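Local coordinates for protein photosystem II stability/assembly factor HCF136, chloroplastic (Cyanidioschyzon merolae, PDB 5OJ3) that probably serves as an assembly factor essential for photosystem II biogenesis, required to form an early intermediate containing D2 and cytochrome b559, at residues H280-F293 with W296-R308. Sequence-based numbering, arbitrary orientation.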
ATOM      1  N   HIS A 280       8.235  -9.826   6.231  1.00 47.03           N
ATOM      2  CA  HIS A 280       9.461  -9.908   7.015  1.00 46.39           C
ATOM      3  C   HIS A 280      10.084  -8.542   7.282  1.00 41.91           C
ATOM      4  O   HIS A 280      11.249  -8.472   7.687  1.00 40.95           O
ATOM      5  CB  HIS A 280      10.475 -10.830   6.328  1.00 47.51           C
ATOM      6  CG  HIS A 280       9.914 -12.166   5.950  1.00 52.27           C
ATOM      7  ND1 HIS A 280       9.615 -12.510   4.650  1.00 49.60           N
ATOM      8  CD2 HIS A 280       9.595 -13.243   6.707  1.00 52.52           C
ATOM      9  CE1 HIS A 280       9.142 -13.745   4.620  1.00 53.03           C
ATOM     10  NE2 HIS A 280       9.114 -14.208   5.856  1.00 54.52           N
ATOM     11  N   GLY A 281       9.338  -7.461   7.070  1.00 38.57           N
ATOM     12  CA  GLY A 281       9.823  -6.127   7.354  1.00 36.49           C
ATOM     13  C   GLY A 281      10.575  -5.448   6.233  1.00 34.47           C
ATOM     14  O   GLY A 281      11.142  -4.372   6.459  1.00 32.82           O
ATOM     15  N   ASN A 282      10.595  -6.028   5.036  1.00 33.15           N
ATOM     16  CA  ASN A 282      11.190  -5.363   3.888  1.00 31.39           C
ATOM     17  C   ASN A 282      10.263  -4.260   3.393  1.00 32.81           C
ATOM     18  O   ASN A 282       9.036  -4.372   3.464  1.00 38.10           O
ATOM     19  CB  ASN A 282      11.464  -6.351   2.755  1.00 31.73           C
ATOM     20  CG  ASN A 282      12.500  -7.391   3.121  1.00 33.48           C
ATOM     21  OD1 ASN A 282      13.260  -7.224   4.070  1.00 36.53           O
ATOM     22  ND2 ASN A 282      12.537  -8.478   2.360  1.00 33.21           N
ATOM     23  N   TYR A 283      10.860  -3.177   2.910  1.00 33.96           N
ATOM     24  CA  TYR A 283      10.109  -2.073   2.333  1.00 35.04           C
ATOM     25  C   TYR A 283      10.391  -1.961   0.842  1.00 31.86           C
ATOM     26  O   TYR A 283      11.505  -2.224   0.381  1.00 30.09           O
ATOM     27  CB  TYR A 283      10.466  -0.748   3.012  1.00 34.30           C
ATOM     28  CG  TYR A 283       9.883  -0.553   4.389  1.00 33.83           C
ATOM     29  CD1 TYR A 283       8.555  -0.194   4.562  1.00 35.21           C
ATOM     30  CD2 TYR A 283      10.666  -0.729   5.519  1.00 35.98           C
ATOM     31  CE1 TYR A 283       8.026  -0.014   5.825  1.00 36.82           C
ATOM     32  CE2 TYR A 283      10.148  -0.555   6.784  1.00 38.92           C
ATOM     33  CZ  TYR A 283       8.833  -0.186   6.934  1.00 37.11           C
ATOM     34  OH  TYR A 283       8.314  -0.012   8.200  1.00 38.95           O
ATOM     35  N   ILE A 284       9.371  -1.557   0.092  1.00 30.00           N
ATOM     36  CA  ILE A 284       9.532  -1.221  -1.316  1.00 32.34           C
ATOM     37  C   ILE A 284       8.760   0.062  -1.577  1.00 38.05           C
ATOM     38  O   ILE A 284       7.691   0.291  -0.998  1.00 40.61           O
ATOM     39  CB  ILE A 284       9.069  -2.355  -2.256  1.00 30.76           C
ATOM     40  CG1 ILE A 284       9.572  -2.099  -3.677  1.00 31.65           C
ATOM     41  CG2 ILE A 284       7.556  -2.481  -2.269  1.00 30.35           C
ATOM     42  CD1 ILE A 284       9.566  -3.327  -4.550  1.00 32.03           C
ATOM     43  N   ALA A 285       9.314   0.909  -2.434  1.00 40.41           N
ATOM     44  CA  ALA A 285       8.748   2.224  -2.688  1.00 43.29           C
ATOM     45  C   ALA A 285       9.210   2.671  -4.065  1.00 45.09           C
ATOM     46  O   ALA A 285      10.002   1.994  -4.728  1.00 44.45           O
ATOM     47  CB  ALA A 285       9.162   3.227  -1.608  1.00 43.43           C
ATOM     48  N   ILE A 286       8.706   3.821  -4.493  1.00 46.00           N
ATOM     49  CA  ILE A 286       9.004   4.309  -5.831  1.00 46.43           C
ATOM     50  C   ILE A 286       9.214   5.816  -5.751  1.00 46.07           C
ATOM     51  O   ILE A 286       8.538   6.496  -4.966  1.00 46.17           O
ATOM     52  CB  ILE A 286       7.889   3.917  -6.813  1.00 48.86           C
ATOM     53  CG1 ILE A 286       8.414   3.877  -8.235  1.00 52.77           C
ATOM     54  CG2 ILE A 286       6.714   4.881  -6.758  1.00 51.99           C
ATOM     55  CD1 ILE A 286       7.424   3.291  -9.142  1.00 55.92           C
ATOM     56  N   PRO A 287      10.160   6.376  -6.498  1.00 46.53           N
ATOM     57  CA  PRO A 287      10.269   7.835  -6.568  1.00 48.46           C
ATOM     58  C   PRO A 287       9.053   8.455  -7.238  1.00 51.07           C
ATOM     59  O   PRO A 287       8.306   7.803  -7.971  1.00 52.55           O
ATOM     60  CB  PRO A 287      11.536   8.058  -7.401  1.00 50.51           C
ATOM     61  CG  PRO A 287      11.774   6.765  -8.110  1.00 50.41           C
ATOM     62  CD  PRO A 287      11.280   5.708  -7.176  1.00 47.53           C
ATOM     63  N   SER A 288       8.861   9.745  -6.950  1.00 52.66           N
ATOM     64  CA  SER A 288       7.676  10.466  -7.412  1.00 55.78           C
ATOM     65  C   SER A 288       7.484  10.346  -8.918  1.00 59.06           C
ATOM     66  O   SER A 288       6.351  10.261  -9.404  1.00 61.96           O
ATOM     67  CB  SER A 288       7.764  11.936  -6.997  1.00 59.42           C
ATOM     68  OG  SER A 288       7.586  12.080  -5.598  1.00 59.14           O
ATOM     69  N   ARG A 289       8.579  10.327  -9.674  1.00 59.44           N
ATOM     70  CA  ARG A 289       8.515  10.366 -11.128  1.00 65.09           C
ATOM     71  C   ARG A 289       8.783   9.009 -11.766  1.00 63.87           C
ATOM     72  O   ARG A 289       8.996   8.938 -12.980  1.00 67.16           O
ATOM     73  CB  ARG A 289       9.511  11.400 -11.664  1.00 71.62           C
ATOM     74  CG  ARG A 289       9.131  12.859 -11.412  1.00 77.80           C
ATOM     75  CD  ARG A 289       8.337  13.439 -12.575  1.00 84.44           C
ATOM     76  NE  ARG A 289       7.798  14.764 -12.274  1.00 90.65           N
ATOM     77  CZ  ARG A 289       8.405  15.911 -12.572  1.00 95.16           C
ATOM     78  NH1 ARG A 289       9.585  15.906 -13.180  1.00 96.80           N
ATOM     79  NH2 ARG A 289       7.833  17.064 -12.258  1.00 97.72           N
ATOM     80  N   GLY A 290       8.775   7.934 -10.980  1.00 60.87           N
ATOM     81  CA  GLY A 290       8.762   6.587 -11.518  1.00 58.84           C
ATOM     82  C   GLY A 290      10.016   6.152 -12.240  1.00 58.62           C
ATOM     83  O   GLY A 290       9.974   5.155 -12.966  1.00 59.03           O
ATOM     84  N   ASN A 291      11.130   6.868 -12.071  1.00 59.27           N
ATOM     85  CA  ASN A 291      12.310   6.616 -12.895  1.00 62.11           C
ATOM     86  C   ASN A 291      13.007   5.318 -12.504  1.00 59.30           C
ATOM     87  O   ASN A 291      13.750   4.743 -13.308  1.00 59.04           O
ATOM     88  CB  ASN A 291      13.275   7.792 -12.759  1.00 66.32           C
ATOM     89  CG  ASN A 291      12.563   9.124 -12.792  1.00 73.53           C
ATOM     90  OD1 ASN A 291      12.168   9.602 -13.849  1.00 79.91           O
ATOM     91  ND2 ASN A 291      12.337   9.700 -11.619  1.00 73.14           N
ATOM     92  N   PHE A 292      12.784   4.853 -11.281  1.00 53.89           N
ATOM     93  CA  PHE A 292      13.363   3.624 -10.757  1.00 50.07           C
ATOM     94  C   PHE A 292      12.463   3.177  -9.611  1.00 44.58           C
ATOM     95  O   PHE A 292      11.333   3.654  -9.476  1.00 41.81           O
ATOM     96  CB  PHE A 292      14.815   3.850 -10.318  1.00 49.16           C
ATOM     97  CG  PHE A 292      14.973   4.938  -9.299  1.00 47.64           C
ATOM     98  CD1 PHE A 292      15.075   6.260  -9.685  1.00 44.37           C
ATOM     99  CD2 PHE A 292      15.016   4.639  -7.948  1.00 49.48           C
ATOM    100  CE1 PHE A 292      15.207   7.258  -8.746  1.00 43.66           C
ATOM    101  CE2 PHE A 292      15.154   5.641  -7.007  1.00 48.22           C
ATOM    102  CZ  PHE A 292      15.251   6.952  -7.411  1.00 45.33           C
ATOM    103  N   PHE A 293      12.942   2.244  -8.794  1.00 42.22           N
ATOM    104  CA  PHE A 293      12.254   1.933  -7.549  1.00 40.68           C
ATOM    105  C   PHE A 293      13.289   1.657  -6.467  1.00 39.41           C
ATOM    106  O   PHE A 293      14.480   1.479  -6.742  1.00 38.31           O
ATOM    107  CB  PHE A 293      11.260   0.772  -7.723  1.00 40.49           C
ATOM    108  CG  PHE A 293      11.896  -0.550  -8.047  1.00 41.10           C
ATOM    109  CD1 PHE A 293      12.241  -0.866  -9.350  1.00 43.20           C
ATOM    110  CD2 PHE A 293      12.106  -1.495  -7.056  1.00 38.53           C
ATOM    111  CE1 PHE A 293      12.813  -2.088  -9.655  1.00 41.04           C
ATOM    112  CE2 PHE A 293      12.675  -2.719  -7.356  1.00 37.03           C
ATOM    113  CZ  PHE A 293      13.028  -3.015  -8.657  1.00 37.48           C
ATOM    114  N   TRP A 296      14.183  -1.491   0.922  1.00 27.68           N
ATOM    115  CA  TRP A 296      14.919  -1.479   2.177  1.00 26.81           C
ATOM    116  C   TRP A 296      14.609  -2.763   2.928  1.00 30.53           C
ATOM    117  O   TRP A 296      13.438  -3.080   3.158  1.00 34.92           O
ATOM    118  CB  TRP A 296      14.555  -0.267   3.042  1.00 26.63           C
ATOM    119  CG  TRP A 296      15.376  -0.159   4.296  1.00 27.42           C
ATOM    120  CD1 TRP A 296      16.621   0.387   4.417  1.00 32.05           C
ATOM    121  CD2 TRP A 296      15.023  -0.641   5.599  1.00 31.58           C
ATOM    122  NE1 TRP A 296      17.057   0.293   5.717  1.00 31.77           N
ATOM    123  CE2 TRP A 296      16.095  -0.336   6.462  1.00 32.64           C
ATOM    124  CE3 TRP A 296      13.902  -1.294   6.121  1.00 27.82           C
ATOM    125  CZ2 TRP A 296      16.078  -0.662   7.818  1.00 34.07           C
ATOM    126  CZ3 TRP A 296      13.886  -1.616   7.465  1.00 30.08           C
ATOM    127  CH2 TRP A 296      14.967  -1.297   8.299  1.00 32.70           C
ATOM    128  N   VAL A 297      15.652  -3.495   3.306  1.00 29.92           N
ATOM    129  CA  VAL A 297      15.490  -4.692   4.128  1.00 33.17           C
ATOM    130  C   VAL A 297      16.091  -4.374   5.493  1.00 34.66           C
ATOM    131  O   VAL A 297      17.044  -3.584   5.576  1.00 33.22           O
ATOM    132  CB  VAL A 297      16.130  -5.927   3.476  1.00 36.02           C
ATOM    133  CG1 VAL A 297      15.801  -5.975   1.987  1.00 34.60           C
ATOM    134  CG2 VAL A 297      17.624  -5.960   3.715  1.00 38.06           C
ATOM    135  N   PRO A 298      15.535  -4.910   6.581  1.00 37.42           N
ATOM    136  CA  PRO A 298      16.044  -4.582   7.918  1.00 39.62           C
ATOM    137  C   PRO A 298      17.548  -4.784   8.034  1.00 39.98           C
ATOM    138  O   PRO A 298      18.118  -5.717   7.465  1.00 40.09           O
ATOM    139  CB  PRO A 298      15.279  -5.546   8.827  1.00 41.08           C
ATOM    140  CG  PRO A 298      13.989  -5.770   8.116  1.00 38.61           C
ATOM    141  CD  PRO A 298      14.324  -5.748   6.643  1.00 36.53           C
ATOM    142  N   GLY A 299      18.195  -3.875   8.767  1.00 43.09           N
ATOM    143  CA  GLY A 299      19.616  -3.938   9.006  1.00 49.18           C
ATOM    144  C   GLY A 299      20.473  -3.131   8.051  1.00 51.59           C
ATOM    145  O   GLY A 299      21.604  -2.781   8.406  1.00 56.00           O
ATOM    146  N   SER A 300      19.975  -2.816   6.862  1.00 50.68           N
ATOM    147  CA  SER A 300      20.759  -2.030   5.922  1.00 52.97           C
ATOM    148  C   SER A 300      20.640  -0.545   6.238  1.00 51.90           C
ATOM    149  O   SER A 300      19.602  -0.065   6.703  1.00 50.23           O
ATOM    150  CB  SER A 300      20.313  -2.298   4.483  1.00 53.34           C
ATOM    151  OG  SER A 300      18.946  -1.977   4.299  1.00 51.88           O
ATOM    152  N   ASP A 301      21.718   0.183   5.969  1.00 54.07           N
ATOM    153  CA  ASP A 301      21.829   1.586   6.338  1.00 55.24           C
ATOM    154  C   ASP A 301      21.264   2.523   5.281  1.00 53.46           C
ATOM    155  O   ASP A 301      21.363   3.743   5.438  1.00 54.32           O
ATOM    156  CB  ASP A 301      23.295   1.942   6.613  1.00 60.35           C
ATOM    157  CG  ASP A 301      23.840   1.251   7.846  1.00 65.48           C
ATOM    158  OD1 ASP A 301      23.175   1.312   8.904  1.00 66.47           O
ATOM    159  OD2 ASP A 301      24.928   0.644   7.761  1.00 69.08           O
ATOM    160  N   PHE A 302      20.687   1.987   4.211  1.00 50.95           N
ATOM    161  CA  PHE A 302      20.200   2.824   3.130  1.00 46.65           C
ATOM    162  C   PHE A 302      19.202   2.043   2.289  1.00 44.30           C
ATOM    163  O   PHE A 302      19.231   0.810   2.257  1.00 46.20           O
ATOM    164  CB  PHE A 302      21.374   3.307   2.265  1.00 43.71           C
ATOM    165  CG  PHE A 302      22.264   2.190   1.764  1.00 41.52           C
ATOM    166  CD1 PHE A 302      23.475   1.919   2.378  1.00 43.73           C
ATOM    167  CD2 PHE A 302      21.855   1.375   0.715  1.00 38.72           C
ATOM    168  CE1 PHE A 302      24.282   0.886   1.930  1.00 44.89           C
ATOM    169  CE2 PHE A 302      22.661   0.346   0.262  1.00 37.16           C
ATOM    170  CZ  PHE A 302      23.872   0.100   0.872  1.00 39.50           C
ATOM    171  N   TRP A 303      18.312   2.774   1.622  1.00 40.15           N
ATOM    172  CA  TRP A 303      17.519   2.160   0.569  1.00 34.57           C
ATOM    173  C   TRP A 303      18.442   1.758  -0.575  1.00 34.51           C
ATOM    174  O   TRP A 303      19.442   2.423  -0.860  1.00 34.04           O
ATOM    175  CB  TRP A 303      16.439   3.112   0.052  1.00 32.05           C
ATOM    176  CG  TRP A 303      15.316   3.413   1.003  1.00 29.88           C
ATOM    177  CD1 TRP A 303      15.346   4.263   2.071  1.00 31.59           C
ATOM    178  CD2 TRP A 303      13.979   2.894   0.944  1.00 29.29           C
ATOM    179  NE1 TRP A 303      14.117   4.291   2.689  1.00 31.67           N
ATOM    180  CE2 TRP A 303      13.262   3.458   2.016  1.00 30.25           C
ATOM    181  CE3 TRP A 303      13.324   2.000   0.091  1.00 29.63           C
ATOM    182  CZ2 TRP A 303      11.923   3.157   2.259  1.00 29.74           C
ATOM    183  CZ3 TRP A 303      11.995   1.701   0.335  1.00 29.02           C
ATOM    184  CH2 TRP A 303      11.308   2.279   1.408  1.00 29.63           C
ATOM    185  N   THR A 304      18.091   0.668  -1.247  1.00 34.42           N
ATOM    186  CA  THR A 304      18.865   0.223  -2.390  1.00 35.13           C
ATOM    187  C   THR A 304      18.104   0.578  -3.653  1.00 36.12           C
ATOM    188  O   THR A 304      16.943   0.166  -3.800  1.00 30.78           O
ATOM    189  CB  THR A 304      19.119  -1.280  -2.322  1.00 35.20           C
ATOM    190  OG1 THR A 304      19.787  -1.595  -1.092  1.00 34.15           O
ATOM    191  CG2 THR A 304      19.999  -1.725  -3.482  1.00 34.80           C
ATOM    192  N   PRO A 305      18.689   1.350  -4.570  1.00 40.57           N
ATOM    193  CA  PRO A 305      17.973   1.725  -5.796  1.00 43.53           C
ATOM    194  C   PRO A 305      18.199   0.737  -6.930  1.00 36.01           C
ATOM    195  O   PRO A 305      19.290   0.196  -7.119  1.00 37.81           O
ATOM    196  CB  PRO A 305      18.575   3.096  -6.131  1.00 36.79           C
ATOM    197  CG  PRO A 305      19.957   3.038  -5.575  1.00 38.21           C
ATOM    198  CD  PRO A 305      19.980   2.046  -4.441  1.00 36.30           C
ATOM    199  N   HIS A 306      17.138   0.517  -7.705  1.00 35.60           N
ATOM    200  CA  HIS A 306      17.129  -0.462  -8.782  1.00 40.97           C
ATOM    201  C   HIS A 306      16.608   0.166 -10.068  1.00 43.48           C
ATOM    202  O   HIS A 306      15.600   0.878 -10.051  1.00 43.06           O
ATOM    203  CB  HIS A 306      16.277  -1.675  -8.396  1.00 35.37           C
ATOM    204  CG  HIS A 306      16.615  -2.238  -7.052  1.00 33.98           C
ATOM    205  ND1 HIS A 306      17.465  -3.310  -6.891  1.00 35.22           N
ATOM    206  CD2 HIS A 306      16.217  -1.882  -5.808  1.00 32.91           C
ATOM    207  CE1 HIS A 306      17.582  -3.588  -5.605  1.00 35.04           C
ATOM    208  NE2 HIS A 306      16.834  -2.736  -4.926  1.00 31.93           N
ATOM    209  N   ALA A 307      17.296  -0.098 -11.174  1.00 41.54           N
ATOM    210  CA  ALA A 307      16.875   0.422 -12.468  1.00 52.61           C
ATOM    211  C   ALA A 307      15.590  -0.251 -12.936  1.00 52.94           C
ATOM    212  O   ALA A 307      15.397  -1.459 -12.759  1.00 50.25           O
ATOM    213  CB  ALA A 307      17.978   0.221 -13.507  1.00 47.61           C
ATOM    214  N   ARG A 308      14.697   0.546 -13.516  1.00 53.82           N
ATOM    215  CA  ARG A 308      13.482  -0.001 -14.091  1.00 57.56           C
ATOM    216  C   ARG A 308      13.811  -0.815 -15.339  1.00 62.01           C
ATOM    217  O   ARG A 308      14.885  -0.698 -15.936  1.00 61.25           O
ATOM    218  CB  ARG A 308      12.487   1.125 -14.399  1.00 58.63           C
ATOM    219  CG  ARG A 308      12.997   2.224 -15.333  1.00 63.78           C
ATOM    220  CD  ARG A 308      11.902   3.252 -15.615  1.00 65.02           C
ATOM    221  NE  ARG A 308      12.449   4.568 -15.937  1.00 50.81           N
ATOM    222  CZ  ARG A 308      12.763   4.973 -17.163  1.00 54.75           C
ATOM    223  NH1 ARG A 308      12.578   4.164 -18.197  1.00 70.33           N
ATOM    224  NH2 ARG A 308      13.258   6.187 -17.357  1.00 57.38           N
TER
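Trp-296 O is approached by two donors: Tyr-283 N at the start of strand 283-287, 2.6 Å away and in the carbonyl plane, and the CA-H of Asn-282 just before it, whose CA lies 3.3 Å from that oxygen. The return bond, Trp-296 N to Tyr-283 O at 2.8 Å, identifies an antiparallel hydrogen-bonded pair. Their side chains run alongside, pointing the same way, with Tyr-283 CD2 3.3 Å from Trp-296 CE3; the rings, inclined at 42°, meet rim to rim. Tyr-283 OH bonds to Glu-224, and Trp-303 NE1 to Gly-230 O, so both residues tie this sheet to the preceding one. Carbon CH2 of Trp-303 touches Tyr-283 CB at 3.5 Å, while Trp-296 CB sits over the centre of the Trp-303 ring. From Val-297 to Ser-300 the chain makes a type II turn, where Ser-300 N and OG both donate to Val-297 O.

A second hydrogen-bonded pair joins Phe-293 to His-306, with His-306 N 3.0 Å from Phe-293 O. Phe-293 holds CG between its backbone N and carbonyl carbon (chi1 66°), which brings the ring across to His-306 CB, 3.5 Å from CZ and over one face, a CH-pi contact. The imidazole lies within 17° of parallel to the phenyl but slid aside, and NE2 is hydrogen-bonded to Thr-295 OG1. An alanine in place of Phe-293 would probably leave His-306 CB without its aromatic platform and open a gap toward Ile-317 of the next sheet. At the far end, Arg-308 NE reaches Asn-291 O at 2.9 Å, a weak, bent bond.

Backbone pairing thus fixes the register of strands within one blade of the seven-bladed beta-propeller, while Tyr-283 and Trp-303 bond to the preceding sheet and Phe-293 packs on the next.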